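Side-chain contacts in putative oxidoreductase molybdopterin-binding subunit (Sulfolobus tokodaii, PDB 4ZOH), which binds pterin cytosine dinucleotide and probably serves as the molybdenum-bearing subunit of an oxidoreductase related to aldehyde oxidase and xanthine dehydrogenase: residues P209-A214 / G440-G445; V350-G355 / V686-K691; P371-N374 / V378-D381. All coordinates share one frame; numbering follows the deposited sequence.

Interaction 1 of 3, residues P209-A214 / G440-G445; sequences PDVGGA and GPHGQG. With MCN (pterin cytosine dinucleotide), chain D.
Val-211 and His-442 mark the nearest approach of two irregular loops, their CA atoms 5.0 Å apart, with no direct hydrogen bond joining the segments. One water spans the gap, accepting from Val-211 N and donating to Pro-441 O. The two side chains lie alongside each other and point the same way, with Val-211 CB 3.5 Å from His-442 CB. The Ala-214 methyl meets the imidazole obliquely, Ala-214 CB lying 3.6 Å from His-442 CD2. With chi1 at 43°, the His-442 ring tucks in over the residue's own N and C, which brings the ND1 edge round to its own backbone. There ND1 donates in the ring plane to Gly-440 O at 2.8 Å (163°), fixing the ring's rotation. Both loops are glycine-rich, as in other enzymes of the xanthine oxidase family, and they line the cofactor pocket together. Ala-214 N donates to O4' of the pterin at 2.8 Å, while the CD2 edge of His-442 comes to the same oxygen near the ring plane. Gly-443 passes so close over the exocyclic amino group that a beta carbon there would collide with N2'. The Gln-444 chain, bent at chi2, reaches back to its own loop: His-442 N donates to OE1 at 2.9 Å, nearly straight (173°). At its other end, Gln-444 NE2 lies over one face of the imidazole, offset toward the rim, and donates to the cofactor's pyran O9' at 3.2 Å. Glu-166 accepts from Gly-212 N. On the nucleotide side, the ribose hydroxyl O3' donates to Gln-444 O at 2.7 Å.

Interaction 2 of 3, residues V350-G355 / V686-K691; sequences VADELG and VEQCIK
Asp-352 holds its CG anti to the carbonyl carbon (chi1 -79°), and Gln-688 starts out the same way before bending at chi2 (-55°); the bend brings its amide round to the carboxylate. The backbones stay well apart: Asp-352 CA and Gln-688 CA, the closest pair, are 8.9 Å from each other, and the contact is made by side-chain ends. Gln-688 NE2 donates at 3.2 Å (143°) to Asp-352 OD1, which receives it on its syn lone pair. A second, weak bond from Gln-688 NE2 goes to Asp-352 OD2, also at 3.2 Å, so one amide nitrogen is shared across both carboxylate oxygens. Amide and carboxylate planes are turned about half a right angle against each other, and OD1 lies somewhat off the amide plane. Beside them Glu-687, extended beyond CG, runs alongside Asp-352, pointing the other way, and leaves its OE1 3.6 Å from Asp-352 OD2. Two acids this near would be expected to repel; the salt bridge from Glu-687 OE2 to Arg-345 probably offsets much of that. A leucine in place of Gln-688 would probably leave the Asp-352 carboxylate without its amide donor and with Glu-687 as its near neighbour. The contact thus ties the last turn of helix 336-353 to the C-terminal end of helix 673-688, well away from the cofactor. Around it, Val-350 and Ala-351 pack on Ile-361 of helix 358-365, Val-350 also meets strand 254-266, and a disulfide from Cys-689 to Cys-405 joins the second segment to strand 405-412.

Interaction 3 of 3, residues P371-N374 / V378-D381; sequences PYTN and VTYD
Tyr-372 and Tyr-380 form the hydrogen-bonded pair of a short antiparallel beta hairpin: Tyr-372 N donates to Tyr-380 O at 3.0 Å, and Tyr-380 N to Tyr-372 O at 2.8 Å. Toward the turn, Asn-374 N adds a third backbone bond, to Val-378 O at 2.8 Å.

Side-chain hydrogen bonds flank this ladder. On one face the non-hydrogen-bonded pair joins its hydroxyls, Thr-373 OG1 lying 3.0 Å from Thr-379 OG1. Asn-374 OD1 accepts from Val-378 N at 2.9 Å, from above the carbonyl plane, and also from Phe-376 N, the bond of an Asx turn. Asn-374 ND2 donates within its amide plane to Tyr-380 OH at 3.1 Å (157°), the amide standing almost perpendicular to the phenol ring.

Van der Waals contact is lighter. Val-378 CG2 lies against the Asn-374 amide, 3.4 Å from ND2, and on the face opposite the threonines the tyrosine rings approach obliquely, Tyr-372 CD2 to Tyr-380 CD2 at 4.4 Å.

Gly-307 O can only accept, so Tyr-380 OH, receiving from Asn-374, donates to it; Asn-374 ND2 also reaches Arg-303 O. These buried polar groups are thus satisfied and fasten the hairpin to the chain around 303-307.

From the N terminus, the chain first reaches 209-214, just after strand 204-207, and interaction 1 closes a chain loop of 225 intervening residues at 440-445, joining loops from the two molybdopterin cofactor-binding regions. Before it closes, the chain passes 350-355, where the still longer loop of interaction 2 opens; this ends at 686-691, tying helix 336-353 to helix 673-688, so the two loops cross. Interaction 3 is a local hairpin, 371-374 with 378-381, nested inside both. None of the three touch: nearest atoms are about 25 Å apart between interactions 1 and 2, 20 Å between 1 and 3, and 17 Å between 2 and 3.

Interaction 1 of 3, residues P209-A214 / G440-G445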
ATOM      1  N   PRO A 209      -4.048   9.344  -6.811  1.00 18.13           N
ATOM      2  CA  PRO A 209      -3.320   9.681  -5.530  1.00 18.86           C
ATOM      3  C   PRO A 209      -2.877  11.165  -5.714  1.00 20.23           C
ATOM      4  O   PRO A 209      -3.436  11.851  -6.633  1.00 21.30           O
ATOM      5  CB  PRO A 209      -2.109   8.733  -5.573  1.00 19.45           C
ATOM      6  CG  PRO A 209      -1.783   8.670  -7.047  1.00 19.45           C
ATOM      7  CD  PRO A 209      -3.141   8.676  -7.777  1.00 18.21           C
ATOM      8  N   ASP A 210      -1.897  11.646  -4.961  1.00 16.73           N
ATOM      9  CA  ASP A 210      -1.411  13.011  -5.254  1.00 17.79           C
ATOM     10  C   ASP A 210      -0.872  13.046  -6.679  1.00 17.46           C
ATOM     11  O   ASP A 210      -0.153  12.147  -7.086  1.00 17.74           O
ATOM     12  CB  ASP A 210      -0.317  13.474  -4.211  1.00 16.12           C
ATOM     13  CG  ASP A 210      -0.885  13.518  -2.800  1.00 18.28           C
ATOM     14  OD1 ASP A 210      -1.921  14.210  -2.627  1.00 18.19           O
ATOM     15  OD2 ASP A 210      -0.411  12.789  -1.895  1.00 19.49           O
ATOM     16  N   VAL A 211      -1.168  14.123  -7.402  1.00 16.22           N
ATOM     17  CA  VAL A 211      -0.657  14.298  -8.728  1.00 16.36           C
ATOM     18  C   VAL A 211       0.201  15.559  -8.828  1.00 16.71           C
ATOM     19  O   VAL A 211      -0.262  16.666  -8.513  1.00 19.44           O
ATOM     20  CB  VAL A 211      -1.892  14.372  -9.703  1.00 16.92           C
ATOM     21  CG1 VAL A 211      -1.462  14.696 -11.161  1.00 12.88           C
ATOM     22  CG2 VAL A 211      -2.689  13.073  -9.536  1.00 15.72           C
ATOM     23  N   GLY A 212       1.422  15.411  -9.321  1.00 16.50           N
ATOM     24  CA  GLY A 212       2.337  16.546  -9.449  1.00 14.07           C
ATOM     25  C   GLY A 212       2.030  17.457 -10.641  1.00 14.35           C
ATOM     26  O   GLY A 212       2.957  17.727 -11.441  1.00 13.96           O
ATOM     27  N   GLY A 213       0.777  17.933 -10.774  1.00 13.97           N
ATOM     28  CA  GLY A 213       0.375  18.794 -11.936  1.00 14.59           C
ATOM     29  C   GLY A 213       0.103  17.960 -13.224  1.00 19.20           C
ATOM     30  O   GLY A 213       0.427  16.733 -13.275  1.00 17.94           O
ATOM     31  N   ALA A 214      -0.402  18.627 -14.270  1.00 16.70           N
ATOM     32  CA  ALA A 214      -0.848  17.958 -15.473  1.00 16.40           C
ATOM     33  C   ALA A 214      -0.935  18.976 -16.600  1.00 16.68           C
ATOM     34  O   ALA A 214      -0.304  18.786 -17.681  1.00 15.26           O
ATOM     35  CB  ALA A 214      -2.208  17.339 -15.225  1.00 15.91           C
ATOM     36  N   GLY A 440     -11.181  16.104  -9.533  1.00 17.43           N
ATOM     37  CA  GLY A 440      -9.925  15.459  -9.262  1.00 18.78           C
ATOM     38  C   GLY A 440      -8.780  16.502  -9.170  1.00 19.86           C
ATOM     39  O   GLY A 440      -7.913  16.546 -10.049  1.00 21.47           O
ATOM     40  N   PRO A 441      -8.776  17.380  -8.128  1.00 19.80           N
ATOM     41  CA  PRO A 441      -7.691  18.414  -8.053  1.00 18.55           C
ATOM     42  C   PRO A 441      -6.324  17.780  -8.051  1.00 16.37           C
ATOM     43  O   PRO A 441      -6.146  16.691  -7.514  1.00 17.17           O
ATOM     44  CB  PRO A 441      -7.936  19.085  -6.685  1.00 19.56           C
ATOM     45  CG  PRO A 441      -9.362  18.733  -6.321  1.00 19.44           C
ATOM     46  CD  PRO A 441      -9.756  17.478  -7.032  1.00 17.38           C
ATOM     47  N   HIS A 442      -5.392  18.473  -8.651  1.00 17.70           N
ATOM     48  CA  HIS A 442      -4.004  18.067  -8.832  1.00 18.24           C
ATOM     49  C   HIS A 442      -3.087  19.297  -8.757  1.00 17.15           C
ATOM     50  O   HIS A 442      -2.133  19.480  -9.585  1.00 19.50           O
ATOM     51  CB  HIS A 442      -3.765  17.273 -10.140  1.00 15.84           C
ATOM     52  CG  HIS A 442      -4.468  17.838 -11.330  1.00 19.17           C
ATOM     53  ND1 HIS A 442      -5.817  17.612 -11.576  1.00 18.85           N
ATOM     54  CD2 HIS A 442      -4.020  18.626 -12.348  1.00 19.09           C
ATOM     55  CE1 HIS A 442      -6.154  18.185 -12.722  1.00 18.71           C
ATOM     56  NE2 HIS A 442      -5.096  18.827 -13.204  1.00 22.05           N
ATOM     57  N   GLY A 443      -3.342  20.110  -7.730  1.00 20.07           N
ATOM     58  CA  GLY A 443      -2.502  21.266  -7.423  1.00 22.11           C
ATOM     59  C   GLY A 443      -3.299  22.539  -7.226  1.00 24.45           C
ATOM     60  O   GLY A 443      -2.820  23.487  -6.652  1.00 20.75           O
ATOM     61  N   GLN A 444      -4.525  22.561  -7.748  1.00 23.96           N
ATOM     62  CA  GLN A 444      -5.267  23.827  -7.832  1.00 22.75           C
ATOM     63  C   GLN A 444      -5.908  24.288  -6.520  1.00 23.17           C
ATOM     64  O   GLN A 444      -6.431  25.421  -6.479  1.00 23.03           O
ATOM     65  CB  GLN A 444      -6.319  23.811  -8.953  1.00 20.55           C
ATOM     66  CG  GLN A 444      -5.784  23.479 -10.349  1.00 19.92           C
ATOM     67  CD  GLN A 444      -5.735  21.959 -10.685  1.00 20.08           C
ATOM     68  OE1 GLN A 444      -5.940  21.090  -9.825  1.00 18.14           O
ATOM     69  NE2 GLN A 444      -5.467  21.642 -11.953  1.00 19.68           N
ATOM     70  N   GLY A 445      -5.911  23.452  -5.489  1.00 19.27           N
ATOM     71  CA  GLY A 445      -6.431  23.852  -4.184  1.00 22.06           C
ATOM     72  C   GLY A 445      -7.938  23.954  -4.011  1.00 23.63           C
ATOM     73  O   GLY A 445      -8.405  24.662  -3.106  1.00 21.53           O
TER
HETATM   74  N1  MCN D 801     -10.910  30.156  -7.719  1.00 26.58           N
HETATM   75  C2  MCN D 801     -11.629  30.991  -6.879  1.00 27.83           C
HETATM   76  N3  MCN D 801     -12.634  31.791  -7.356  1.00 26.87           N
HETATM   77  C4  MCN D 801     -12.912  31.756  -8.717  1.00 26.25           C
HETATM   78  C5  MCN D 801     -12.195  30.923  -9.575  1.00 26.33           C
HETATM   79  C6  MCN D 801     -11.195  30.091  -9.071  1.00 24.07           C
HETATM   80  O2  MCN D 801     -11.420  31.057  -5.663  1.00 27.20           O
HETATM   81  N4  MCN D 801     -13.880  32.531  -9.158  1.00 23.47           N
HETATM   82  C1' MCN D 801      -9.872  29.319  -7.112  1.00 26.05           C
HETATM   83  C2D MCN D 801     -10.466  27.959  -6.741  1.00 27.48           C
HETATM   84  O2' MCN D 801     -10.920  27.902  -5.422  1.00 34.26           O
HETATM   85  C3' MCN D 801      -9.272  27.046  -6.835  1.00 26.77           C
HETATM   86  C4D MCN D 801      -8.710  27.530  -8.107  1.00 27.36           C
HETATM   87  O4D MCN D 801      -8.862  29.015  -8.045  1.00 26.77           O
HETATM   88  O3' MCN D 801      -8.357  27.222  -5.809  1.00 26.35           O
HETATM   89  C5' MCN D 801      -9.699  26.763  -8.964  1.00 28.96           C
HETATM   90  O5' MCN D 801      -9.691  27.181 -10.205  1.00 29.72           O
HETATM   91  PA  MCN D 801     -10.828  26.762 -11.287  1.00 25.88           P
HETATM   92  O1A MCN D 801     -12.072  26.180 -10.826  1.00 26.43           O
HETATM   93  O2A MCN D 801     -10.805  28.038 -12.080  1.00 24.53           O
HETATM   94  O3A MCN D 801      -9.841  25.696 -12.144  1.00 25.71           O
HETATM   95  PB  MCN D 801      -9.694  24.148 -11.710  1.00 22.58           P
HETATM   96  O1B MCN D 801     -10.810  23.378 -12.398  1.00 23.31           O
HETATM   97  O2B MCN D 801      -9.558  23.894 -10.273  1.00 19.76           O
HETATM   98  O3B MCN D 801      -8.332  23.865 -12.345  1.00 20.82           O
HETATM   99  C10 MCN D 801      -8.156  23.392 -13.709  1.00 19.76           C
HETATM  100  C9' MCN D 801      -7.121  24.221 -14.430  1.00 20.12           C
HETATM  101  C8' MCN D 801      -6.714  23.646 -15.681  1.00 22.27           C
HETATM  102  S8' MCN D 801      -7.917  23.243 -16.897  1.00 25.50           S
HETATM  103  C7' MCN D 801      -5.404  23.507 -16.029  1.00 22.72           C
HETATM  104  S7' MCN D 801      -4.875  22.933 -17.633  1.00 24.97           S
HETATM  105  C6' MCN D 801      -4.325  23.946 -15.167  1.00 23.76           C
HETATM  106  C7  MCN D 801      -4.863  24.949 -14.093  1.00 24.09           C
HETATM  107  O9' MCN D 801      -6.023  24.366 -13.534  1.00 22.33           O
HETATM  108  N5' MCN D 801      -3.568  22.843 -14.578  1.00 22.48           N
HETATM  109  C4A MCN D 801      -2.917  22.927 -13.331  1.00 25.33           C
HETATM  110  N8' MCN D 801      -3.846  25.142 -13.013  1.00 23.55           N
HETATM  111  C4B MCN D 801      -3.053  24.124 -12.572  1.00 25.90           C
HETATM  112  N1' MCN D 801      -2.429  24.299 -11.405  1.00 24.57           N
HETATM  113  C2' MCN D 801      -1.694  23.306 -10.910  1.00 23.89           C
HETATM  114  N2' MCN D 801      -1.108  23.501  -9.747  1.00 23.95           N
HETATM  115  N3' MCN D 801      -1.495  22.066 -11.603  1.00 22.66           N
HETATM  116  C4' MCN D 801      -2.104  21.865 -12.863  1.00 26.60           C
HETATM  117  O4' MCN D 801      -1.924  20.781 -13.490  1.00 24.48           O
HETATM  118  O   HOH W   1      -3.941  15.186  -6.618  1.00 21.91           O

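Interaction 2 of 3, residues V350-G355 / V686-K691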
ATOM      1  N   VAL A 350      -2.959  46.007 -36.373  1.00 29.05           N
ATOM      2  CA  VAL A 350      -3.764  47.017 -36.993  1.00 35.09           C
ATOM      3  C   VAL A 350      -3.379  48.371 -36.354  1.00 39.83           C
ATOM      4  O   VAL A 350      -2.972  49.269 -37.097  1.00 35.75           O
ATOM      5  CB  VAL A 350      -5.244  46.715 -36.792  1.00 33.30           C
ATOM      6  CG1 VAL A 350      -6.087  47.932 -37.140  1.00 34.58           C
ATOM      7  CG2 VAL A 350      -5.659  45.529 -37.656  1.00 39.00           C
ATOM      8  N   ALA A 351      -3.511  48.471 -35.004  1.00 37.38           N
ATOM      9  CA  ALA A 351      -3.086  49.644 -34.181  1.00 37.38           C
ATOM     10  C   ALA A 351      -1.752  50.189 -34.658  1.00 32.58           C
ATOM     11  O   ALA A 351      -1.674  51.356 -35.021  1.00 40.14           O
ATOM     12  CB  ALA A 351      -3.101  49.348 -32.660  1.00 29.97           C
ATOM     13  N   ASP A 352      -0.761  49.326 -34.785  1.00 32.31           N
ATOM     14  CA  ASP A 352       0.519  49.680 -35.323  1.00 32.73           C
ATOM     15  C   ASP A 352       0.539  50.129 -36.774  1.00 43.61           C
ATOM     16  O   ASP A 352       1.405  50.938 -37.170  1.00 40.53           O
ATOM     17  CB  ASP A 352       1.485  48.511 -35.177  1.00 38.13           C
ATOM     18  CG  ASP A 352       2.053  48.384 -33.737  1.00 43.38           C
ATOM     19  OD1 ASP A 352       1.659  49.213 -32.874  1.00 39.22           O
ATOM     20  OD2 ASP A 352       2.914  47.491 -33.481  1.00 45.79           O
ATOM     21  N   GLU A 353      -0.348  49.559 -37.597  1.00 45.07           N
ATOM     22  CA  GLU A 353      -0.419  49.951 -39.002  1.00 43.93           C
ATOM     23  C   GLU A 353      -1.151  51.307 -39.131  1.00 41.02           C
ATOM     24  O   GLU A 353      -0.753  52.122 -39.893  1.00 37.83           O
ATOM     25  CB  GLU A 353      -1.059  48.848 -39.853  1.00 46.47           C
ATOM     26  CG  GLU A 353      -0.766  48.962 -41.335  1.00 52.57           C
ATOM     27  CD  GLU A 353       0.676  48.689 -41.667  1.00 59.20           C
ATOM     28  OE1 GLU A 353       1.345  48.072 -40.809  1.00 70.19           O
ATOM     29  OE2 GLU A 353       1.151  49.096 -42.769  1.00 64.53           O
ATOM     30  N   LEU A 354      -2.182  51.558 -38.332  1.00 38.81           N
ATOM     31  CA  LEU A 354      -2.887  52.797 -38.382  1.00 38.22           C
ATOM     32  C   LEU A 354      -2.409  53.892 -37.403  1.00 41.16           C
ATOM     33  O   LEU A 354      -3.144  54.864 -37.219  1.00 48.30           O
ATOM     34  CB  LEU A 354      -4.373  52.529 -38.139  1.00 39.06           C
ATOM     35  CG  LEU A 354      -5.080  51.424 -38.967  1.00 40.89           C
ATOM     36  CD1 LEU A 354      -6.545  51.548 -38.672  1.00 37.30           C
ATOM     37  CD2 LEU A 354      -4.804  51.527 -40.468  1.00 41.25           C
ATOM     38  N   GLY A 355      -1.242  53.750 -36.759  1.00 41.85           N
ATOM     39  CA  GLY A 355      -0.797  54.665 -35.661  1.00 35.59           C
ATOM     40  C   GLY A 355      -1.853  54.932 -34.592  1.00 42.81           C
ATOM     41  O   GLY A 355      -1.979  56.053 -34.102  1.00 44.02           O
ATOM     42  N   VAL A 686       6.818  43.128 -26.432  1.00 25.32           N
ATOM     43  CA  VAL A 686       8.121  43.007 -27.079  1.00 22.54           C
ATOM     44  C   VAL A 686       8.087  43.703 -28.444  1.00 26.53           C
ATOM     45  O   VAL A 686       9.111  44.226 -28.938  1.00 24.25           O
ATOM     46  CB  VAL A 686       8.553  41.557 -27.278  1.00 23.80           C
ATOM     47  CG1 VAL A 686       9.910  41.450 -27.999  1.00 20.28           C
ATOM     48  CG2 VAL A 686       8.723  40.854 -25.937  1.00 24.16           C
ATOM     49  N   GLU A 687       6.901  43.669 -29.063  1.00 27.08           N
ATOM     50  CA  GLU A 687       6.784  44.157 -30.409  1.00 30.88           C
ATOM     51  C   GLU A 687       6.957  45.667 -30.384  1.00 30.37           C
ATOM     52  O   GLU A 687       7.662  46.186 -31.239  1.00 34.24           O
ATOM     53  CB  GLU A 687       5.430  43.799 -31.007  1.00 31.38           C
ATOM     54  CG  GLU A 687       5.273  44.286 -32.437  1.00 32.47           C
ATOM     55  CD  GLU A 687       4.013  43.732 -33.102  1.00 30.59           C
ATOM     56  OE1 GLU A 687       2.898  43.984 -32.605  1.00 31.55           O
ATOM     57  OE2 GLU A 687       4.167  43.005 -34.091  1.00 29.70           O
ATOM     58  N   GLN A 688       6.314  46.331 -29.406  1.00 30.45           N
ATOM     59  CA  GLN A 688       6.528  47.761 -29.112  1.00 33.03           C
ATOM     60  C   GLN A 688       7.987  48.115 -28.997  1.00 33.68           C
ATOM     61  O   GLN A 688       8.375  49.105 -29.556  1.00 39.18           O
ATOM     62  CB  GLN A 688       5.730  48.231 -27.910  1.00 31.48           C
ATOM     63  CG  GLN A 688       4.246  48.200 -28.155  1.00 32.51           C
ATOM     64  CD  GLN A 688       3.930  48.991 -29.387  1.00 41.81           C
ATOM     65  OE1 GLN A 688       4.176  50.220 -29.433  1.00 35.88           O
ATOM     66  NE2 GLN A 688       3.459  48.293 -30.442  1.00 35.16           N
ATOM     67  N   CYS A 689       8.812  47.283 -28.357  1.00 42.64           N
ATOM     68  CA  CYS A 689      10.281  47.515 -28.301  1.00 38.69           C
ATOM     69  C   CYS A 689      11.075  47.259 -29.581  1.00 42.65           C
ATOM     70  O   CYS A 689      12.233  47.586 -29.617  1.00 42.14           O
ATOM     71  CB  CYS A 689      10.969  46.827 -27.041  1.00 39.43           C
ATOM     72  SG  CYS A 689      11.163  47.897 -25.546  1.00 44.81           S
ATOM     73  N   ILE A 690      10.553  46.653 -30.638  1.00 47.30           N
ATOM     74  CA  ILE A 690      11.572  46.196 -31.621  1.00 43.11           C
ATOM     75  C   ILE A 690      11.956  46.867 -32.921  1.00 48.63           C
ATOM     76  O   ILE A 690      13.142  46.828 -33.259  1.00 65.82           O
ATOM     77  CB  ILE A 690      11.671  44.679 -31.905  1.00 45.56           C
ATOM     78  CG1 ILE A 690      10.290  44.020 -31.975  1.00 41.81           C
ATOM     79  CG2 ILE A 690      12.746  44.061 -31.026  1.00 40.90           C
ATOM     80  CD1 ILE A 690      10.336  42.667 -32.660  1.00 41.56           C
ATOM     81  N   LYS A 691      11.066  47.407 -33.729  1.00 55.20           N
ATOM     82  CA  LYS A 691       9.663  47.275 -33.706  1.00 55.33           C
ATOM     83  C   LYS A 691       9.581  46.757 -35.160  1.00 59.21           C
ATOM     84  O   LYS A 691       9.717  47.519 -36.118  1.00 54.00           O
ATOM     85  CB  LYS A 691       9.011  48.653 -33.501  1.00 62.94           C
ATOM     86  CG  LYS A 691       9.994  49.815 -33.289  1.00 67.16           C
ATOM     87  CD  LYS A 691       9.301  51.108 -32.897  1.00 74.18           C
ATOM     88  CE  LYS A 691       9.582  51.469 -31.445  1.00 81.78           C
ATOM     89  NZ  LYS A 691       8.390  52.116 -30.806  1.00 86.50           N
TER

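Interaction 3 of 3, residues P371-N374 / V378-D381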
ATOM      1  N   PRO A 371     -25.272  40.431 -21.314  1.00 36.10           N
ATOM      2  CA  PRO A 371     -24.883  39.351 -22.247  1.00 34.85           C
ATOM      3  C   PRO A 371     -24.667  39.824 -23.658  1.00 37.10           C
ATOM      4  O   PRO A 371     -25.305  40.773 -24.065  1.00 41.73           O
ATOM      5  CB  PRO A 371     -26.107  38.441 -22.266  1.00 32.84           C
ATOM      6  CG  PRO A 371     -26.953  38.835 -21.123  1.00 41.20           C
ATOM      7  CD  PRO A 371     -26.615  40.256 -20.766  1.00 35.37           C
ATOM      8  N   TYR A 372     -23.813  39.138 -24.406  1.00 33.92           N
ATOM      9  CA  TYR A 372     -23.605  39.402 -25.804  1.00 32.85           C
ATOM     10  C   TYR A 372     -23.273  38.083 -26.481  1.00 37.54           C
ATOM     11  O   TYR A 372     -22.482  37.290 -25.937  1.00 32.39           O
ATOM     12  CB  TYR A 372     -22.389  40.276 -25.932  1.00 32.22           C
ATOM     13  CG  TYR A 372     -22.076  40.824 -27.311  1.00 31.68           C
ATOM     14  CD1 TYR A 372     -22.674  42.051 -27.764  1.00 31.23           C
ATOM     15  CD2 TYR A 372     -21.166  40.163 -28.156  1.00 29.78           C
ATOM     16  CE1 TYR A 372     -22.326  42.601 -29.019  1.00 32.79           C
ATOM     17  CE2 TYR A 372     -20.821  40.687 -29.400  1.00 32.10           C
ATOM     18  CZ  TYR A 372     -21.389  41.928 -29.811  1.00 35.78           C
ATOM     19  OH  TYR A 372     -21.039  42.457 -31.005  1.00 36.64           O
ATOM     20  N   THR A 373     -23.851  37.837 -27.652  1.00 34.55           N
ATOM     21  CA  THR A 373     -23.441  36.664 -28.434  1.00 33.43           C
ATOM     22  C   THR A 373     -22.463  37.033 -29.541  1.00 35.80           C
ATOM     23  O   THR A 373     -22.794  37.805 -30.436  1.00 36.87           O
ATOM     24  CB  THR A 373     -24.625  35.928 -29.017  1.00 32.83           C
ATOM     25  OG1 THR A 373     -25.506  35.605 -27.954  1.00 37.98           O
ATOM     26  CG2 THR A 373     -24.209  34.641 -29.699  1.00 30.24           C
ATOM     27  N   ASN A 374     -21.256  36.481 -29.491  1.00 32.91           N
ATOM     28  CA  ASN A 374     -20.275  36.738 -30.551  1.00 30.73           C
ATOM     29  C   ASN A 374     -20.743  36.148 -31.907  1.00 29.57           C
ATOM     30  O   ASN A 374     -21.730  35.411 -31.989  1.00 28.98           O
ATOM     31  CB  ASN A 374     -18.813  36.361 -30.125  1.00 28.87           C
ATOM     32  CG  ASN A 374     -18.378  34.885 -30.446  1.00 32.50           C
ATOM     33  OD1 ASN A 374     -19.096  34.093 -31.050  1.00 29.92           O
ATOM     34  ND2 ASN A 374     -17.168  34.520 -29.983  1.00 26.53           N
ATOM     35  N   VAL A 378     -20.792  32.242 -29.550  1.00 28.94           N
ATOM     36  CA  VAL A 378     -20.471  32.112 -28.092  1.00 29.00           C
ATOM     37  C   VAL A 378     -21.208  33.215 -27.312  1.00 27.80           C
ATOM     38  O   VAL A 378     -21.019  34.404 -27.571  1.00 29.32           O
ATOM     39  CB  VAL A 378     -18.969  32.272 -27.828  1.00 27.49           C
ATOM     40  CG1 VAL A 378     -18.650  31.867 -26.386  1.00 29.08           C
ATOM     41  CG2 VAL A 378     -18.159  31.500 -28.849  1.00 27.86           C
ATOM     42  N   THR A 379     -22.026  32.836 -26.364  1.00 28.21           N
ATOM     43  CA  THR A 379     -22.636  33.824 -25.489  1.00 30.62           C
ATOM     44  C   THR A 379     -21.745  34.178 -24.276  1.00 35.54           C
ATOM     45  O   THR A 379     -21.480  33.346 -23.391  1.00 33.54           O
ATOM     46  CB  THR A 379     -24.012  33.362 -25.025  1.00 32.77           C
ATOM     47  OG1 THR A 379     -24.848  33.261 -26.190  1.00 41.07           O
ATOM     48  CG2 THR A 379     -24.670  34.383 -24.032  1.00 32.34           C
ATOM     49  N   TYR A 380     -21.273  35.415 -24.280  1.00 32.71           N
ATOM     50  CA  TYR A 380     -20.564  35.977 -23.175  1.00 31.91           C
ATOM     51  C   TYR A 380     -21.634  36.403 -22.203  1.00 39.62           C
ATOM     52  O   TYR A 380     -22.452  37.290 -22.515  1.00 36.79           O
ATOM     53  CB  TYR A 380     -19.785  37.158 -23.650  1.00 29.28           C
ATOM     54  CG  TYR A 380     -18.789  36.918 -24.754  1.00 26.51           C
ATOM     55  CD1 TYR A 380     -18.179  35.650 -24.996  1.00 25.54           C
ATOM     56  CD2 TYR A 380     -18.415  37.985 -25.573  1.00 28.74           C
ATOM     57  CE1 TYR A 380     -17.272  35.474 -26.053  1.00 20.77           C
ATOM     58  CE2 TYR A 380     -17.497  37.820 -26.608  1.00 24.52           C
ATOM     59  CZ  TYR A 380     -16.921  36.573 -26.834  1.00 25.06           C
ATOM     60  OH  TYR A 380     -16.000  36.487 -27.873  1.00 24.04           O
ATOM     61  N   ASP A 381     -21.660  35.786 -21.008  1.00 36.24           N
ATOM     62  CA  ASP A 381     -22.899  35.840 -20.222  1.00 31.25           C
ATOM     63  C   ASP A 381     -23.134  37.023 -19.311  1.00 35.96           C
ATOM     64  O   ASP A 381     -24.312  37.440 -19.127  1.00 31.39           O
ATOM     65  CB  ASP A 381     -23.094  34.564 -19.402  1.00 30.66           C
ATOM     66  CG  ASP A 381     -21.853  34.214 -18.489  1.00 30.57           C
ATOM     67  OD1 ASP A 381     -20.730  34.791 -18.639  1.00 27.13           O
ATOM     68  OD2 ASP A 381     -22.055  33.300 -17.643  1.00 28.23           O
TER